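Local coordinates for lipid-transfer protein (Thermomonospora curvata, PDB 6OK1) that is a lipid-transfer protein of the thiolase superfamily whose precise role is not settled, at residues A[271-274]-A[275-279]; A[298-301]-A[302-305]; A[32-35]-A[36-40]; A[363-366]-A[367-371]. All coordinates share one frame; numbering follows the deposited sequence.

Contact 1 of 4, residues A[271-274]-A[275-279]; sequences GLVG and QQLYA
Gly271 and Gln275, Val273 and Leu277, and Gly274 and Tyr278 are joined by successive i to i+4 hydrogen bonds, the backbone signature of an alpha helix, here the middle of helix 268-281. The bond from Leu277 N to Val273 O is 2.9 Å long and that from Tyr278 N to Gly274 O 3.0 Å. Leu272 O is served differently: it receives a weak backbone bond from Gln276 N at 3.3 Å and a stronger one from the side chain of the same residue, Gln276 NE2, at 3.0 Å. This amide nitrogen comes in above the carbonyl plane, 59° out of it, while the oxygen lies almost exactly in the plane of the Gln276 amide, and the N-H points nearly straight at it (169°). An extended chain with CG beside the backbone N (chi1 -66°) carries the amide back over the preceding turn. NE2 also bonds to Gln247 O of strand 240-248. On the sheet-facing side, Val273 CG1 meets Leu277 CD1 at 3.8 Å, the two side chains lying alongside and pointing the same way, against Thr382 and Ile386 respectively. The Tyr278 ring passes obliquely by Gly274 O, and its OH bonds to Leu308 O. Chemically, one side-chain amide ties a helix carbonyl to a sheet carbonyl, while apolar branches one turn apart seat the helix on the strands.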
loop_
_atom_site.group_PDB
_atom_site.type_symbol
_atom_site.label_atom_id
_atom_site.label_comp_id
_atom_site.label_asym_id
_atom_site.label_seq_id
_atom_site.Cartn_x
_atom_site.Cartn_y
_atom_site.Cartn_z
ATOM N N GLY A 271 -21.892 1.408 -7.225
ATOM C CA GLY A 271 -22.551 2.134 -8.299
ATOM C C GLY A 271 -21.578 2.998 -9.079
ATOM O O GLY A 271 -21.658 3.086 -10.310
ATOM N N LEU A 272 -20.634 3.626 -8.375
ATOM C CA LEU A 272 -19.645 4.483 -9.019
ATOM C C LEU A 272 -18.689 3.663 -9.872
ATOM O O LEU A 272 -18.321 4.079 -10.976
ATOM C CB LEU A 272 -18.894 5.264 -7.937
ATOM C CG LEU A 272 -17.689 6.072 -8.361
ATOM C CD1 LEU A 272 -18.134 7.128 -9.323
ATOM C CD2 LEU A 272 -17.107 6.717 -7.098
ATOM N N VAL A 273 -18.254 2.501 -9.369
ATOM C CA VAL A 273 -17.507 1.559 -10.207
ATOM C C VAL A 273 -18.284 1.223 -11.467
ATOM O O VAL A 273 -17.760 1.303 -12.583
ATOM C CB VAL A 273 -17.192 0.281 -9.412
ATOM C CG1 VAL A 273 -16.775 -0.849 -10.318
ATOM C CG2 VAL A 273 -16.102 0.596 -8.386
ATOM N N GLY A 274 -19.544 0.833 -11.310
ATOM C CA GLY A 274 -20.305 0.387 -12.474
ATOM C C GLY A 274 -20.478 1.477 -13.517
ATOM O O GLY A 274 -20.393 1.218 -14.724
ATOM N N GLN A 275 -20.752 2.706 -13.073
ATOM C CA GLN A 275 -20.908 3.814 -14.009
ATOM C C GLN A 275 -19.670 3.966 -14.885
ATOM O O GLN A 275 -19.777 4.163 -16.109
ATOM C CB GLN A 275 -21.181 5.106 -13.244
ATOM C CG GLN A 275 -22.530 5.129 -12.563
ATOM C CD GLN A 275 -22.632 6.201 -11.485
ATOM O OE1 GLN A 275 -21.784 7.098 -11.390
ATOM N NE2 GLN A 275 -23.672 6.106 -10.660
ATOM N N GLN A 276 -18.485 3.859 -14.278
ATOM C CA GLN A 276 -17.250 3.976 -15.029
ATOM C C GLN A 276 -17.062 2.791 -15.966
ATOM O O GLN A 276 -16.606 2.962 -17.103
ATOM C CB GLN A 276 -16.062 4.090 -14.075
ATOM C CG GLN A 276 -16.059 5.340 -13.283
ATOM C CD GLN A 276 -15.021 5.266 -12.198
ATOM O OE1 GLN A 276 -13.858 5.560 -12.433
ATOM N NE2 GLN A 276 -15.425 4.812 -11.023
ATOM N N LEU A 277 -17.352 1.575 -15.489
ATOM C CA LEU A 277 -17.185 0.391 -16.332
ATOM C C LEU A 277 -18.023 0.502 -17.586
ATOM O O LEU A 277 -17.558 0.172 -18.682
ATOM C CB LEU A 277 -17.585 -0.868 -15.599
ATOM C CG LEU A 277 -16.754 -1.197 -14.375
ATOM C CD1 LEU A 277 -17.313 -2.450 -13.696
ATOM C CD2 LEU A 277 -15.313 -1.412 -14.794
ATOM N N TYR A 278 -19.278 0.905 -17.441
ATOM C CA TYR A 278 -20.142 1.013 -18.618
ATOM C C TYR A 278 -19.712 2.160 -19.528
ATOM O O TYR A 278 -19.760 2.037 -20.762
ATOM C CB TYR A 278 -21.593 1.184 -18.183
ATOM C CG TYR A 278 -22.150 -0.020 -17.490
ATOM C CD1 TYR A 278 -22.003 -1.294 -18.036
ATOM C CD2 TYR A 278 -22.799 0.102 -16.265
ATOM C CE1 TYR A 278 -22.491 -2.407 -17.401
ATOM C CE2 TYR A 278 -23.304 -1.020 -15.619
ATOM C CZ TYR A 278 -23.147 -2.269 -16.197
ATOM O OH TYR A 278 -23.626 -3.398 -15.590
ATOM N N ALA A 279 -19.319 3.294 -18.956
ATOM C CA ALA A 279 -18.883 4.408 -19.788
ATOM C C ALA A 279 -17.584 4.076 -20.519
ATOM O O ALA A 279 -17.412 4.435 -21.696
ATOM C CB ALA A 279 -18.718 5.665 -18.944
#

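Contact 2 of 4, residues A[298-301]-A[302-305]; sequences TPLV and LPQL
Leu300 O and Gln304 meet where a type I beta turn from Thr298 to Val301 runs on into helix 301-307, in the thiolase C-terminal domain-like region. The turn is closed by Val301 N bonding to Thr298 O at 3.1 Å. Next, Leu302 N finds Pro299 O at 3.3 Å. Pro303 has no N-H to give, so its ring occupies the place of a donor: CD lies 3.3 Å from Pro299 O, and CG rests near Leu300 CD2, the two side chains passing at a slant. The next carbonyl is served twice. Gln304 N and Gln304 NE2 both bond to Leu300 O, each at 3.3 Å, from opposite faces of its plane. The side-chain donor stands 55° out of the carbonyl plane, yet the oxygen lies close to the plane of the Gln304 amide. A first torsion of -78°, which places CG anti to the carbonyl carbon, and an extended chain beyond it fold the amide back over Leu300 O. Both ends of this buried amide have further partners, Thr375 OG1 for OE1 and Tyr294 O for NE2, which together fix its rotation and link this part of the chain to strand 371-375. Thr298 OG1 is likewise satisfied, by Asp213 OD1. Leu302 and Leu305 reach towards helix 316-321, and Pro299 and Leu300 towards helix 148-163. The following turn is secured by Leu305 N, which donates to Val301 O at 3.2 Å.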
loop_
_atom_site.group_PDB
_atom_site.type_symbol
_atom_site.label_atom_id
_atom_site.label_comp_id
_atom_site.label_asym_id
_atom_site.label_seq_id
_atom_site.Cartn_x
_atom_site.Cartn_y
_atom_site.Cartn_z
ATOM N N THR A 298 -22.963 -13.474 1.644
ATOM C CA THR A 298 -24.004 -13.444 0.630
ATOM C C THR A 298 -24.833 -12.173 0.523
ATOM O O THR A 298 -25.301 -11.864 -0.573
ATOM C CB THR A 298 -24.978 -14.588 0.869
ATOM O OG1 THR A 298 -25.468 -14.499 2.216
ATOM C CG2 THR A 298 -24.299 -15.945 0.581
ATOM N N PRO A 299 -25.147 -11.461 1.613
ATOM C CA PRO A 299 -26.225 -10.463 1.490
ATOM C C PRO A 299 -25.903 -9.318 0.567
ATOM O O PRO A 299 -26.825 -8.766 -0.038
ATOM C CB PRO A 299 -26.430 -9.975 2.923
ATOM C CG PRO A 299 -25.936 -11.124 3.770
ATOM C CD PRO A 299 -24.766 -11.679 3.021
ATOM N N LEU A 300 -24.639 -8.901 0.471
ATOM C CA LEU A 300 -24.334 -7.743 -0.351
ATOM C C LEU A 300 -24.299 -8.081 -1.831
ATOM O O LEU A 300 -24.094 -7.187 -2.648
ATOM C CB LEU A 300 -23.003 -7.112 0.079
ATOM C CG LEU A 300 -22.982 -6.612 1.535
ATOM C CD1 LEU A 300 -21.644 -5.972 1.924
ATOM C CD2 LEU A 300 -24.100 -5.632 1.796
ATOM N N VAL A 301 -24.522 -9.342 -2.194
ATOM C CA VAL A 301 -24.707 -9.647 -3.610
ATOM C C VAL A 301 -25.959 -8.974 -4.136
ATOM O O VAL A 301 -26.002 -8.563 -5.304
ATOM C CB VAL A 301 -24.737 -11.168 -3.821
ATOM C CG1 VAL A 301 -25.136 -11.518 -5.276
ATOM C CG2 VAL A 301 -23.369 -11.765 -3.501
ATOM N N LEU A 302 -27.004 -8.839 -3.297
ATOM C CA LEU A 302 -28.261 -8.296 -3.769
ATOM C C LEU A 302 -28.122 -6.816 -4.156
ATOM O O LEU A 302 -28.465 -6.465 -5.280
ATOM C CB LEU A 302 -29.373 -8.529 -2.740
ATOM C CG LEU A 302 -30.055 -9.905 -2.801
ATOM C CD1 LEU A 302 -29.111 -11.004 -2.345
ATOM C CD2 LEU A 302 -31.301 -9.962 -1.928
ATOM N N PRO A 303 -27.626 -5.950 -3.270
ATOM C CA PRO A 303 -27.443 -4.552 -3.715
ATOM C C PRO A 303 -26.424 -4.399 -4.833
ATOM O O PRO A 303 -26.525 -3.441 -5.606
ATOM C CB PRO A 303 -27.013 -3.828 -2.427
ATOM C CG PRO A 303 -26.521 -4.937 -1.490
ATOM C CD PRO A 303 -27.395 -6.115 -1.835
ATOM N N GLN A 304 -25.456 -5.311 -4.968
ATOM C CA GLN A 304 -24.552 -5.237 -6.106
ATOM C C GLN A 304 -25.326 -5.323 -7.413
ATOM O O GLN A 304 -25.083 -4.549 -8.344
ATOM C CB GLN A 304 -23.520 -6.349 -6.052
ATOM C CG GLN A 304 -22.389 -6.105 -5.088
ATOM C CD GLN A 304 -21.369 -7.188 -5.228
ATOM O OE1 GLN A 304 -20.589 -7.207 -6.187
ATOM N NE2 GLN A 304 -21.417 -8.144 -4.322
ATOM N N LEU A 305 -26.269 -6.262 -7.500
ATOM C CA LEU A 305 -27.053 -6.390 -8.731
ATOM C C LEU A 305 -27.801 -5.102 -9.042
ATOM O O LEU A 305 -27.928 -4.692 -10.210
ATOM C CB LEU A 305 -28.022 -7.570 -8.602
ATOM C CG LEU A 305 -27.371 -8.959 -8.599
ATOM C CD1 LEU A 305 -28.313 -9.999 -7.998
ATOM C CD2 LEU A 305 -26.939 -9.351 -10.033
#

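Contact 3 of 4, residues A[32-35]-A[36-40]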
loop_
_atom_site.group_PDB
_atom_site.type_symbol
_atom_site.label_atom_id
_atom_site.label_comp_id
_atom_site.label_asym_id
_atom_site.label_seq_id
_atom_site.Cartn_x
_atom_site.Cartn_y
_atom_site.Cartn_z
ATOM N N GLU A 32 4.931 -19.312 -6.648
ATOM C CA GLU A 32 4.336 -20.368 -7.466
ATOM C C GLU A 32 3.260 -19.809 -8.392
ATOM O O GLU A 32 3.237 -20.116 -9.587
ATOM C CB GLU A 32 3.757 -21.483 -6.599
ATOM C CG GLU A 32 4.803 -22.343 -5.935
ATOM C CD GLU A 32 4.209 -23.421 -5.051
ATOM O OE1 GLU A 32 3.032 -23.803 -5.268
ATOM O OE2 GLU A 32 4.927 -23.889 -4.142
ATOM N N ALA A 33 2.340 -19.014 -7.848
ATOM C CA ALA A 33 1.243 -18.485 -8.658
ATOM C C ALA A 33 1.769 -17.567 -9.756
ATOM O O ALA A 33 1.315 -17.626 -10.907
ATOM C CB ALA A 33 0.252 -17.741 -7.742
ATOM N N VAL A 34 2.746 -16.726 -9.421
ATOM C CA VAL A 34 3.297 -15.777 -10.383
ATOM C C VAL A 34 3.980 -16.513 -11.529
ATOM O O VAL A 34 3.745 -16.213 -12.703
ATOM C CB VAL A 34 4.266 -14.825 -9.673
ATOM C CG1 VAL A 34 5.149 -14.087 -10.638
ATOM C CG2 VAL A 34 3.475 -13.839 -8.799
ATOM N N LEU A 35 4.848 -17.478 -11.209
ATOM C CA LEU A 35 5.481 -18.262 -12.274
ATOM C C LEU A 35 4.450 -19.008 -13.114
ATOM O O LEU A 35 4.616 -19.137 -14.337
ATOM C CB LEU A 35 6.496 -19.243 -11.678
ATOM C CG LEU A 35 7.779 -18.561 -11.174
ATOM C CD1 LEU A 35 8.695 -19.573 -10.493
ATOM C CD2 LEU A 35 8.546 -17.858 -12.303
ATOM N N ALA A 36 3.399 -19.533 -12.481
ATOM C CA ALA A 36 2.377 -20.262 -13.227
ATOM C C ALA A 36 1.654 -19.343 -14.199
ATOM O O ALA A 36 1.391 -19.728 -15.343
ATOM C CB ALA A 36 1.391 -20.928 -12.265
ATOM N N ALA A 37 1.352 -18.108 -13.774
ATOM C CA ALA A 37 0.649 -17.163 -14.645
ATOM C C ALA A 37 1.538 -16.726 -15.807
ATOM O O ALA A 37 1.083 -16.638 -16.954
ATOM C CB ALA A 37 0.183 -15.945 -13.844
ATOM N N ILE A 38 2.819 -16.502 -15.525
ATOM C CA ILE A 38 3.780 -16.128 -16.553
ATOM C C ILE A 38 3.860 -17.222 -17.611
ATOM O O ILE A 38 3.800 -16.955 -18.820
ATOM C CB ILE A 38 5.149 -15.859 -15.900
ATOM C CG1 ILE A 38 5.093 -14.574 -15.045
ATOM C CG2 ILE A 38 6.257 -15.762 -16.943
ATOM C CD1 ILE A 38 6.286 -14.359 -14.106
ATOM N N ALA A 39 4.014 -18.468 -17.168
ATOM C CA ALA A 39 4.063 -19.590 -18.104
ATOM C C ALA A 39 2.758 -19.710 -18.877
ATOM O O ALA A 39 2.759 -20.030 -20.072
ATOM C CB ALA A 39 4.361 -20.880 -17.350
ATOM N N ASP A 40 1.635 -19.453 -18.215
ATOM C CA ASP A 40 0.340 -19.534 -18.878
ATOM C C ASP A 40 0.231 -18.514 -19.999
ATOM O O ASP A 40 -0.449 -18.768 -21.000
ATOM C CB ASP A 40 -0.781 -19.311 -17.866
ATOM C CG ASP A 40 -2.148 -19.634 -18.430
ATOM O OD1 ASP A 40 -2.377 -20.792 -18.835
ATOM O OD2 ASP A 40 -3.007 -18.733 -18.464
#
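Val34 and Ile38, one turn apart on helix 26-40, form the tight side of this contact. Their side chains run alongside and point the same way, Val34 CG1 touching Ile38 CD1 at 3.7 Å. In Ile38 a chi1 of -69° sends CG1 back along the helix, to 3.2 Å from Val34 O, the same oxygen that accepts the backbone bond from Ile38 N at 3.0 Å. Beyond the pair, Val34 packs on Val106 and Tyr108 and Ile38 on Val106, all of strand 104-112, while Ala33 and Ala37 lie against Ala223 of strand 219-228; their small methyls are consistent with a close approach of helix to sheet. The other side is looser. Ala36 and Ala39 offer only methyl groups, Ala39 exposed, and Leu35 turns to Pro45 and to an apolar side chain of a different protein in the assembly. Polar ends are held outside the two segments: Glu32 forms a salt bridge with Arg24, and Asp40, at the end of the helix, one with Arg359. A helix laid on a mixed sheet through valine, isoleucine and alanine fits the layered alpha/beta architecture of the thiolase fold.

Contact 4 of 4, residues A[363-366]-A[367-371]; sequences VNQP and GDVTN
Gln365 and Gly367 meet through a side-chain-to-backbone bond that spans a sharp bend: Gln365 NE2 donates to Gly367 O at 2.9 Å, with an N-H angle of 166°. The oxygen lies almost in the plane of the Gln365 amide, whereas the nitrogen is tilted from the carbonyl plane by 21°. The side chain gets there by a bend, CG lying opposite the backbone N (chi1 -169°) and the chain then folding at chi2, which turns the amide forward along the loop. Both ends of that amide have other partners as well, Ser362 N for OE1 and Leu357 O for NE2, so its rotation is fixed and the loop is tied back to helix 348-359. Val369 completes the group. Its CG2 touches Pro366 CG at 3.6 Å, the valine and the proline ring crossing at about a right angle, and also comes to 4.0 Å from Gln365 NE2, where the two side chains slant past each other. One methyl thus touches the ring and lies beside the amide nitrogen. Pro366 also packs on Pro332. Gly367, with positive phi, adopts angles at which a CB would press on the preceding carbonyl oxygen. The backbone bond from Gly367 N to Gln365 O, 3.1 Å and weak, closes an inverse gamma turn centred on Pro366, in the surface loop that leads into strand 371-375.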
loop_
_atom_site.group_PDB
_atom_site.type_symbol
_atom_site.label_atom_id
_atom_site.label_comp_id
_atom_site.label_asym_id
_atom_site.label_seq_id
_atom_site.Cartn_x
_atom_site.Cartn_y
_atom_site.Cartn_z
ATOM N N VAL A 363 -15.073 -24.361 -16.050
ATOM C CA VAL A 363 -15.648 -25.683 -15.760
ATOM C C VAL A 363 -17.169 -25.657 -15.817
ATOM O O VAL A 363 -17.796 -26.705 -16.004
ATOM C CB VAL A 363 -15.168 -26.221 -14.391
ATOM C CG1 VAL A 363 -13.648 -26.328 -14.373
ATOM C CG2 VAL A 363 -15.689 -25.341 -13.231
ATOM N N ASN A 364 -17.781 -24.478 -15.673
ATOM C CA ASN A 364 -19.222 -24.304 -15.827
ATOM C C ASN A 364 -19.518 -23.260 -16.898
ATOM O O ASN A 364 -20.349 -22.371 -16.698
ATOM C CB ASN A 364 -19.854 -23.901 -14.492
ATOM C CG ASN A 364 -19.828 -25.027 -13.481
ATOM O OD1 ASN A 364 -20.218 -26.152 -13.785
ATOM N ND2 ASN A 364 -19.354 -24.735 -12.272
ATOM N N GLN A 365 -18.844 -23.372 -18.031
ATOM C CA GLN A 365 -19.026 -22.436 -19.129
ATOM C C GLN A 365 -20.498 -22.374 -19.541
ATOM O O GLN A 365 -21.068 -23.408 -19.930
ATOM C CB GLN A 365 -18.160 -22.851 -20.309
ATOM C CG GLN A 365 -18.063 -21.811 -21.404
ATOM C CD GLN A 365 -17.249 -20.616 -21.004
ATOM O OE1 GLN A 365 -16.270 -20.731 -20.264
ATOM N NE2 GLN A 365 -17.635 -19.449 -21.519
ATOM N N PRO A 366 -21.152 -21.203 -19.456
ATOM C CA PRO A 366 -22.565 -21.062 -19.840
ATOM C C PRO A 366 -22.720 -20.744 -21.318
ATOM O O PRO A 366 -23.441 -19.817 -21.700
ATOM C CB PRO A 366 -23.038 -19.904 -18.970
ATOM C CG PRO A 366 -21.833 -19.019 -18.890
ATOM C CD PRO A 366 -20.629 -19.948 -18.890
ATOM N N GLY A 367 -22.016 -21.475 -22.152
ATOM C CA GLY A 367 -21.957 -21.139 -23.560
ATOM C C GLY A 367 -20.982 -20.002 -23.816
ATOM O O GLY A 367 -20.165 -19.639 -22.969
ATOM N N ASP A 368 -21.084 -19.429 -25.012
ATOM C CA ASP A 368 -20.214 -18.327 -25.401
ATOM C C ASP A 368 -20.542 -17.094 -24.576
ATOM O O ASP A 368 -21.705 -16.722 -24.436
ATOM C CB ASP A 368 -20.375 -18.023 -26.890
ATOM C CG ASP A 368 -19.758 -19.083 -27.765
ATOM O OD1 ASP A 368 -19.021 -19.929 -27.224
ATOM O OD2 ASP A 368 -20.006 -19.073 -28.989
ATOM N N VAL A 369 -19.519 -16.459 -24.019
ATOM C CA VAL A 369 -19.717 -15.265 -23.210
ATOM C C VAL A 369 -18.807 -14.178 -23.756
ATOM O O VAL A 369 -17.578 -14.325 -23.743
ATOM C CB VAL A 369 -19.424 -15.532 -21.721
ATOM C CG1 VAL A 369 -19.465 -14.230 -20.917
ATOM C CG2 VAL A 369 -20.418 -16.543 -21.154
ATOM N N THR A 370 -19.403 -13.068 -24.188
ATOM C CA THR A 370 -18.606 -12.003 -24.781
ATOM C C THR A 370 -18.009 -11.100 -23.714
ATOM O O THR A 370 -16.812 -10.815 -23.754
ATOM C CB THR A 370 -19.456 -11.189 -25.762
ATOM O OG1 THR A 370 -19.899 -12.047 -26.817
ATOM C CG2 THR A 370 -18.662 -10.065 -26.378
ATOM N N ASN A 371 -18.837 -10.632 -22.776
ATOM C CA ASN A 371 -18.430 -9.654 -21.767
ATOM C C ASN A 371 -18.783 -10.157 -20.371
ATOM O O ASN A 371 -19.914 -10.598 -20.126
ATOM C CB ASN A 371 -19.106 -8.306 -21.998
ATOM C CG ASN A 371 -18.849 -7.756 -23.390
ATOM O OD1 ASN A 371 -17.713 -7.431 -23.745
ATOM N ND2 ASN A 371 -19.912 -7.629 -24.177
#

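In the fold
The four contacts are local, and no two of them touch; what relates them is the nine-stranded mixed sheet. Contact 1 and contact 3 belong to helices packed on different strands, with centres 30 Å apart, one in the C-terminal and one in the N-terminal thiolase-like part. Contacts 1, 2 and 4 all lie in the C-terminal part and converge on strand 371-375: contact 1 packs on it, contact 2 bonds to it and contact 4 runs into it. The nearest atoms of contacts 1 and 2 are about 7 Å apart, and those of contacts 1 and 4 about 8 Å. Contact 3 relates to the sodium site indirectly: the Ile38 side chain is about 9 Å from the ion and touches Val48, one of its ligand residues.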